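Local coordinates for protein TRAP dicarboxylate transporter, DctP subunit (Anaerococcus prevoti, PDB 4N91) that binds alpha- and beta-D-glucuronate and probably serves as the extracellular solute-binding component of a TRAP transporter, at residues A[47-52]-A[91-96]; A[123-128]-A[133-138]. One frame throughout, in Å; residues are numbered along the deposited sequence.

Interaction 1. Residues A[47-52]-A[91-96]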
ATOM      1  N   LEU A  47      -0.268 -14.395  -4.750  1.00 13.49           N
ATOM      2  CA  LEU A  47       0.523 -15.583  -4.437  1.00 14.43           C
ATOM      3  C   LEU A  47       0.574 -15.778  -2.923  1.00 15.01           C
ATOM      4  O   LEU A  47       0.458 -16.903  -2.442  1.00 17.81           O
ATOM      5  CB  LEU A  47       1.930 -15.471  -5.001  1.00 17.41           C
ATOM      6  CG  LEU A  47       2.002 -15.220  -6.507  1.00 23.06           C
ATOM      7  CD1 LEU A  47       3.452 -15.063  -6.949  1.00 23.47           C
ATOM      8  CD2 LEU A  47       1.330 -16.331  -7.247  1.00 23.60           C
ATOM      9  N   GLY A  48       0.751 -14.698  -2.170  1.00 15.59           N
ATOM     10  CA  GLY A  48       0.711 -14.804  -0.719  1.00 15.46           C
ATOM     11  C   GLY A  48      -0.641 -15.286  -0.206  1.00 17.35           C
ATOM     12  O   GLY A  48      -0.740 -16.117   0.714  1.00 16.11           O
ATOM     13  N   LEU A  49      -1.709 -14.755  -0.775  1.00 14.28           N
ATOM     14  CA  LEU A  49      -3.035 -15.153  -0.304  1.00 16.29           C
ATOM     15  C   LEU A  49      -3.362 -16.599  -0.670  1.00 18.51           C
ATOM     16  O   LEU A  49      -4.050 -17.294   0.088  1.00 19.89           O
ATOM     17  CB  LEU A  49      -4.106 -14.172  -0.784  1.00 15.54           C
ATOM     18  CG  LEU A  49      -4.093 -12.787  -0.136  1.00 15.93           C
ATOM     19  CD1 LEU A  49      -4.962 -11.814  -0.884  1.00 15.59           C
ATOM     20  CD2 LEU A  49      -4.533 -12.881   1.320  1.00 17.71           C
ATOM     21  N   LEU A  50      -2.860 -17.077  -1.803  1.00 16.89           N
ATOM     22  CA  LEU A  50      -3.023 -18.478  -2.156  1.00 17.94           C
ATOM     23  C   LEU A  50      -2.278 -19.341  -1.122  1.00 20.29           C
ATOM     24  O   LEU A  50      -2.742 -20.420  -0.743  1.00 20.76           O
ATOM     25  CB  LEU A  50      -2.496 -18.770  -3.558  1.00 20.94           C
ATOM     26  CG  LEU A  50      -3.346 -18.241  -4.724  1.00 24.13           C
ATOM     27  CD1 LEU A  50      -2.702 -18.637  -6.040  1.00 22.91           C
ATOM     28  CD2 LEU A  50      -4.773 -18.760  -4.635  1.00 25.21           C
ATOM     29  N   ALA A  51      -1.125 -18.871  -0.664  1.00 19.46           N
ATOM     30  CA  ALA A  51      -0.372 -19.614   0.371  1.00 18.40           C
ATOM     31  C   ALA A  51      -1.142 -19.628   1.704  1.00 17.25           C
ATOM     32  O   ALA A  51      -1.221 -20.646   2.402  1.00 19.25           O
ATOM     33  CB  ALA A  51       0.999 -19.017   0.541  1.00 17.15           C
ATOM     34  N   PHE A  52      -1.725 -18.489   2.046  1.00 19.16           N
ATOM     35  CA  PHE A  52      -2.638 -18.382   3.185  1.00 18.45           C
ATOM     36  C   PHE A  52      -3.766 -19.414   3.098  1.00 19.15           C
ATOM     37  O   PHE A  52      -4.028 -20.160   4.064  1.00 18.37           O
ATOM     38  CB  PHE A  52      -3.204 -16.958   3.226  1.00 18.54           C
ATOM     39  CG  PHE A  52      -4.374 -16.776   4.166  1.00 18.86           C
ATOM     40  CD1 PHE A  52      -4.185 -16.721   5.532  1.00 21.42           C
ATOM     41  CD2 PHE A  52      -5.661 -16.639   3.668  1.00 19.15           C
ATOM     42  CE1 PHE A  52      -5.270 -16.549   6.408  1.00 18.25           C
ATOM     43  CE2 PHE A  52      -6.747 -16.458   4.539  1.00 19.83           C
ATOM     44  CZ  PHE A  52      -6.545 -16.423   5.902  1.00 21.25           C
ATOM     45  N   ILE A  91     -11.954 -10.617   4.916  1.00 17.08           N
ATOM     46  CA  ILE A  91     -10.574 -10.126   4.874  1.00 16.57           C
ATOM     47  C   ILE A  91     -10.384  -9.394   3.559  1.00 18.09           C
ATOM     48  O   ILE A  91     -10.891  -9.831   2.524  1.00 16.54           O
ATOM     49  CB  ILE A  91      -9.569 -11.271   4.908  1.00 15.30           C
ATOM     50  CG1 ILE A  91      -9.659 -12.073   6.212  1.00 15.67           C
ATOM     51  CG2 ILE A  91      -8.133 -10.751   4.680  1.00 16.72           C
ATOM     52  CD1 ILE A  91      -9.023 -13.457   6.113  1.00 20.09           C
ATOM     53  N   CYS A  92      -9.685  -8.270   3.597  1.00 14.77           N
ATOM     54  CA  CYS A  92      -9.222  -7.692   2.341  1.00 15.22           C
ATOM     55  C   CYS A  92      -7.890  -7.019   2.508  1.00 16.84           C
ATOM     56  O   CYS A  92      -7.383  -6.864   3.611  1.00 14.97           O
ATOM     57  CB  CYS A  92     -10.240  -6.739   1.764  1.00 15.08           C
ATOM     58  SG  CYS A  92     -10.289  -5.070   2.455  1.00 17.12           S
ATOM     59  N   VAL A  93      -7.317  -6.625   1.381  1.00 12.30           N
ATOM     60  CA  VAL A  93      -6.070  -5.889   1.396  1.00 11.12           C
ATOM     61  C   VAL A  93      -6.363  -4.463   1.012  1.00 13.61           C
ATOM     62  O   VAL A  93      -6.983  -4.219  -0.019  1.00 15.40           O
ATOM     63  CB  VAL A  93      -5.042  -6.502   0.405  1.00 14.51           C
ATOM     64  CG1 VAL A  93      -3.767  -5.680   0.370  1.00 14.02           C
ATOM     65  CG2 VAL A  93      -4.692  -7.917   0.801  1.00 15.63           C
ATOM     66  N   ALA A  94      -5.890  -3.530   1.831  1.00 12.92           N
ATOM     67  CA  ALA A  94      -6.053  -2.111   1.561  1.00 14.63           C
ATOM     68  C   ALA A  94      -4.737  -1.378   1.759  1.00 16.35           C
ATOM     69  O   ALA A  94      -4.010  -1.644   2.712  1.00 16.81           O
ATOM     70  CB  ALA A  94      -7.097  -1.519   2.494  1.00 16.85           C
ATOM     71  N   SER A  95      -4.426  -0.435   0.878  1.00 14.49           N
ATOM     72  CA  SER A  95      -3.255   0.391   1.086  1.00 13.07           C
ATOM     73  C   SER A  95      -3.442   1.243   2.322  1.00 13.04           C
ATOM     74  O   SER A  95      -4.536   1.750   2.596  1.00 15.44           O
ATOM     75  CB  SER A  95      -3.012   1.305  -0.113  1.00 15.05           C
ATOM     76  OG  SER A  95      -1.903   2.154   0.103  1.00 14.47           O
ATOM     77  N   ASN A  96      -2.374   1.399   3.076  1.00 14.44           N
ATOM     78  CA  ASN A  96      -2.407   2.268   4.248  1.00 13.22           C
ATOM     79  C   ASN A  96      -2.897   3.673   3.865  1.00 14.44           C
ATOM     80  O   ASN A  96      -3.487   4.392   4.685  1.00 15.69           O
ATOM     81  CB  ASN A  96      -1.011   2.352   4.830  1.00 12.75           C
ATOM     82  CG  ASN A  96      -0.993   2.913   6.218  1.00 20.20           C
ATOM     83  OD1 ASN A  96      -1.209   2.194   7.182  1.00 23.55           O
ATOM     84  ND2 ASN A  96      -0.743   4.199   6.328  1.00 18.24           N
TER
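F52 sets its ring carbon CG anti to the backbone N (chi1 168°), and I91 sends CG1 out anti to its own carbonyl carbon (chi1 -63°) with CD1 extended beyond it, so that ring and methyl meet from opposite directions. The touching atoms are CZ of F52 and CD1 of I91, 3.9 Å apart, with F52 CE2 also 4.1 Å from that methyl, which comes at the ring obliquely. One helical turn away, L49 offers its CD1 to CG2 of V93 at 4.3 Å, the second point where helix 44-60 rests on strand 91-95. The pairing follows simple periodicities: L49 and F52, three residues apart, share one face of the helix, while I91 and V93, two apart, share one face of the strand. C92, between them, turns the other way, onto M80 and T84 of helix 77-86, and the strand is thus packed on both faces. Helix 256-290 adds to the apolar surroundings, laying the ring of F266 nearly parallel to that of F52 and bringing L269 against L49. V93 touches D242 of the glucuronate site, and S95, at the strand's end, is itself a pocket residue whose OG caps the next helix at A97 N. No hydrogen bond joins helix segment to strand segment. Methyls and a ring meeting without polar groups depend on fit of shape rather than on direction, while the strand's backbone is held by hydrogen bonds to its neighbours G36 and I245.

Interaction 2. Residues A[123-128]-A[133-138]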
ATOM      1  N   HIS A 123      11.697  -3.316   9.339  1.00 21.97           N
ATOM      2  CA  HIS A 123      11.834  -3.560  10.765  1.00 23.59           C
ATOM      3  C   HIS A 123      10.743  -2.851  11.548  1.00 22.20           C
ATOM      4  O   HIS A 123      10.249  -3.387  12.532  1.00 24.12           O
ATOM      5  CB  HIS A 123      13.213  -3.144  11.262  1.00 26.30           C
ATOM      6  CG  HIS A 123      14.263  -4.178  11.006  1.00 33.52           C
ATOM      7  ND1 HIS A 123      15.023  -4.203   9.855  1.00 37.68           N
ATOM      8  CD2 HIS A 123      14.645  -5.252  11.735  1.00 38.36           C
ATOM      9  CE1 HIS A 123      15.850  -5.234   9.901  1.00 42.42           C
ATOM     10  NE2 HIS A 123      15.637  -5.888  11.031  1.00 43.09           N
ATOM     11  N   VAL A 124      10.382  -1.648  11.108  1.00 21.23           N
ATOM     12  CA  VAL A 124       9.263  -0.933  11.700  1.00 17.21           C
ATOM     13  C   VAL A 124       7.961  -1.725  11.595  1.00 22.18           C
ATOM     14  O   VAL A 124       7.268  -1.899  12.595  1.00 22.59           O
ATOM     15  CB  VAL A 124       9.102   0.490  11.101  1.00 19.54           C
ATOM     16  CG1 VAL A 124       7.740   1.094  11.447  1.00 17.42           C
ATOM     17  CG2 VAL A 124      10.226   1.390  11.613  1.00 20.73           C
HETATM   18  N   MSE A 125       7.644  -2.234  10.403  1.00 17.72           N
HETATM   19  CA  MSE A 125       6.378  -2.911  10.159  1.00 19.30           C
HETATM   20  C   MSE A 125       6.333  -4.255  10.886  1.00 17.80           C
HETATM   21  O   MSE A 125       5.245  -4.780  11.140  1.00 19.58           O
HETATM   22  CB  MSE A 125       6.162  -3.110   8.648  1.00 19.84           C
HETATM   23  CG  MSE A 125       6.083  -1.826   7.853  1.00 15.96           C
HETATM   24 SE   MSE A 125       4.808  -0.515   8.568  1.00 25.11          SE
HETATM   25  CE  MSE A 125       3.156  -1.606   8.519  1.00 16.03           C
ATOM     26  N   ASP A 126       7.508  -4.800  11.212  1.00 19.77           N
ATOM     27  CA  ASP A 126       7.603  -6.076  11.910  1.00 20.84           C
ATOM     28  C   ASP A 126       7.673  -5.885  13.439  1.00 22.99           C
ATOM     29  O   ASP A 126       7.768  -6.852  14.171  1.00 25.44           O
ATOM     30  CB  ASP A 126       8.835  -6.857  11.449  1.00 25.59           C
ATOM     31  CG  ASP A 126       8.643  -7.519  10.102  1.00 29.06           C
ATOM     32  OD1 ASP A 126       7.479  -7.738   9.697  1.00 24.97           O
ATOM     33  OD2 ASP A 126       9.661  -7.838   9.463  1.00 31.01           O
ATOM     34  N   ASP A 127       7.653  -4.641  13.899  1.00 22.74           N
ATOM     35  CA  ASP A 127       7.720  -4.357  15.338  1.00 22.33           C
ATOM     36  C   ASP A 127       6.308  -4.241  15.914  1.00 18.63           C
ATOM     37  O   ASP A 127       5.612  -3.262  15.684  1.00 22.23           O
ATOM     38  CB  ASP A 127       8.504  -3.073  15.585  1.00 26.59           C
ATOM     39  CG  ASP A 127       8.776  -2.814  17.084  1.00 30.45           C
ATOM     40  OD1 ASP A 127       8.045  -3.336  17.946  1.00 28.12           O
ATOM     41  OD2 ASP A 127       9.715  -2.062  17.391  1.00 32.16           O
ATOM     42  N   PRO A 128       5.882  -5.243  16.695  1.00 23.20           N
ATOM     43  CA  PRO A 128       4.511  -5.248  17.199  1.00 26.62           C
ATOM     44  C   PRO A 128       4.214  -4.052  18.099  1.00 25.66           C
ATOM     45  O   PRO A 128       3.070  -3.645  18.203  1.00 24.34           O
ATOM     46  CB  PRO A 128       4.433  -6.544  18.021  1.00 31.04           C
ATOM     47  CG  PRO A 128       5.653  -7.309  17.691  1.00 36.52           C
ATOM     48  CD  PRO A 128       6.684  -6.337  17.258  1.00 26.13           C
ATOM     49  N   PRO A 133      -0.864  -1.127  17.972  1.00 22.64           N
ATOM     50  CA  PRO A 133      -1.804  -0.051  18.324  1.00 20.92           C
ATOM     51  C   PRO A 133      -2.462   0.576  17.102  1.00 18.52           C
ATOM     52  O   PRO A 133      -3.623   0.992  17.175  1.00 21.14           O
ATOM     53  CB  PRO A 133      -0.915   0.977  19.026  1.00 22.23           C
ATOM     54  CG  PRO A 133       0.219   0.210  19.508  1.00 26.01           C
ATOM     55  CD  PRO A 133       0.468  -0.895  18.539  1.00 22.90           C
ATOM     56  N   ILE A 134      -1.730   0.617  15.996  1.00 19.89           N
ATOM     57  CA  ILE A 134      -2.261   1.162  14.758  1.00 19.63           C
ATOM     58  C   ILE A 134      -3.280   0.182  14.169  1.00 18.04           C
ATOM     59  O   ILE A 134      -4.408   0.566  13.839  1.00 17.99           O
ATOM     60  CB  ILE A 134      -1.140   1.426  13.742  1.00 20.59           C
ATOM     61  CG1 ILE A 134      -0.040   2.279  14.363  1.00 22.32           C
ATOM     62  CG2 ILE A 134      -1.682   2.105  12.486  1.00 22.34           C
ATOM     63  CD1 ILE A 134      -0.478   3.652  14.753  1.00 31.46           C
ATOM     64  N   PHE A 135      -2.878  -1.076  14.062  1.00 19.39           N
ATOM     65  CA  PHE A 135      -3.720  -2.122  13.469  1.00 18.43           C
ATOM     66  C   PHE A 135      -5.044  -2.307  14.229  1.00 19.75           C
ATOM     67  O   PHE A 135      -6.056  -2.688  13.645  1.00 21.16           O
ATOM     68  CB  PHE A 135      -2.975  -3.462  13.434  1.00 17.00           C
ATOM     69  CG  PHE A 135      -1.886  -3.554  12.385  1.00 18.87           C
ATOM     70  CD1 PHE A 135      -1.516  -2.460  11.623  1.00 20.59           C
ATOM     71  CD2 PHE A 135      -1.243  -4.758  12.170  1.00 26.19           C
ATOM     72  CE1 PHE A 135      -0.519  -2.580  10.665  1.00 22.63           C
ATOM     73  CE2 PHE A 135      -0.247  -4.869  11.221  1.00 25.74           C
ATOM     74  CZ  PHE A 135       0.102  -3.797  10.478  1.00 21.23           C
ATOM     75  N   GLU A 136      -5.037  -2.030  15.526  1.00 19.93           N
ATOM     76  CA  GLU A 136      -6.219  -2.206  16.373  1.00 21.11           C
ATOM     77  C   GLU A 136      -7.077  -0.953  16.499  1.00 25.10           C
ATOM     78  O   GLU A 136      -8.113  -0.976  17.147  1.00 25.82           O
ATOM     79  CB  GLU A 136      -5.789  -2.665  17.770  1.00 24.09           C
ATOM     80  CG  GLU A 136      -5.132  -4.025  17.765  1.00 24.07           C
ATOM     81  CD  GLU A 136      -4.537  -4.419  19.101  1.00 39.52           C
ATOM     82  OE1 GLU A 136      -4.739  -3.696  20.101  1.00 41.61           O
ATOM     83  OE2 GLU A 136      -3.853  -5.467  19.134  1.00 42.26           O
ATOM     84  N   SER A 137      -6.649   0.133  15.872  1.00 24.41           N
ATOM     85  CA  SER A 137      -7.272   1.432  16.067  1.00 23.57           C
ATOM     86  C   SER A 137      -8.709   1.504  15.563  1.00 23.77           C
ATOM     87  O   SER A 137      -9.506   2.310  16.050  1.00 26.90           O
ATOM     88  CB  SER A 137      -6.420   2.509  15.389  1.00 20.67           C
ATOM     89  OG  SER A 137      -6.474   2.390  13.988  1.00 21.16           O
ATOM     90  N   THR A 138      -9.055   0.667  14.588  1.00 20.72           N
ATOM     91  CA  THR A 138     -10.324   0.832  13.899  1.00 22.47           C
ATOM     92  C   THR A 138     -11.323  -0.299  14.226  1.00 21.89           C
ATOM     93  O   THR A 138     -12.288  -0.523  13.514  1.00 21.28           O
ATOM     94  CB  THR A 138     -10.080   1.063  12.403  1.00 28.83           C
ATOM     95  OG1 THR A 138      -8.967   1.965  12.260  1.00 30.85           O
ATOM     96  CG2 THR A 138     -11.278   1.714  11.766  1.00 33.54           C
TER
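P128 and P133 bring the two segments closest in backbone, 8.3 Å between their CA atoms, where helix 118-125 gives way through D126 and D127 to the short helix 128-135. A bond of 3.1 Å from D127 N to V124 O rounds off the first helix. The second one is kinked at P133, whose ring nitrogen has no hydrogen to give to the preceding turn; its CD lies 3.8 Å from the carbonyl O of P128. Deeper down, selenomethionine M125 curls through three successive torsions near -60° and brings its terminal CE to the rim of the F135 ring, near the ring plane and 4.2 Å from CZ. W148 of strand 143-149 and V131 also pack on M125. The acids of the turn have separate tasks: D127 OD1 caps the second helix at E129 N while OD2 bonds to Y331, and D126 forms a salt bridge with R274. Within the second helix, I134 O takes two donors from one residue, S137 N at 3.1 Å and S137 OG at 2.8 Å, the hydroxyl approaching in the carbonyl plane at a C=O···O angle of 151°. Two successive helices thus meet at a short turn, the second begun by an aspartate N-cap with proline at the first helical position, on the edge of the sheet of a family 7 solute-binding protein.

In the fold
Apolar packing serves both contacts, but in interaction 2 one of the two meetings is a proline ring beside a carbonyl oxygen. Interaction 1 is wholly buried and joins a helix to a central strand of the five-stranded mixed sheet, next to the sugar site. Interaction 2 is half exposed, joins two successive helices, and reaches the same sheet at one of its edge strands, 143-149, through M125 and a backbone hydrogen bond between F135 and G145. Neither pair of segments shares a hydrogen bond. Each has a single side-chain N-cap, S95 and D127; interaction 2 adds the D126-R274 salt bridge. W106 links the two, bonding to N96 through its carbonyl and to T138 through its indole.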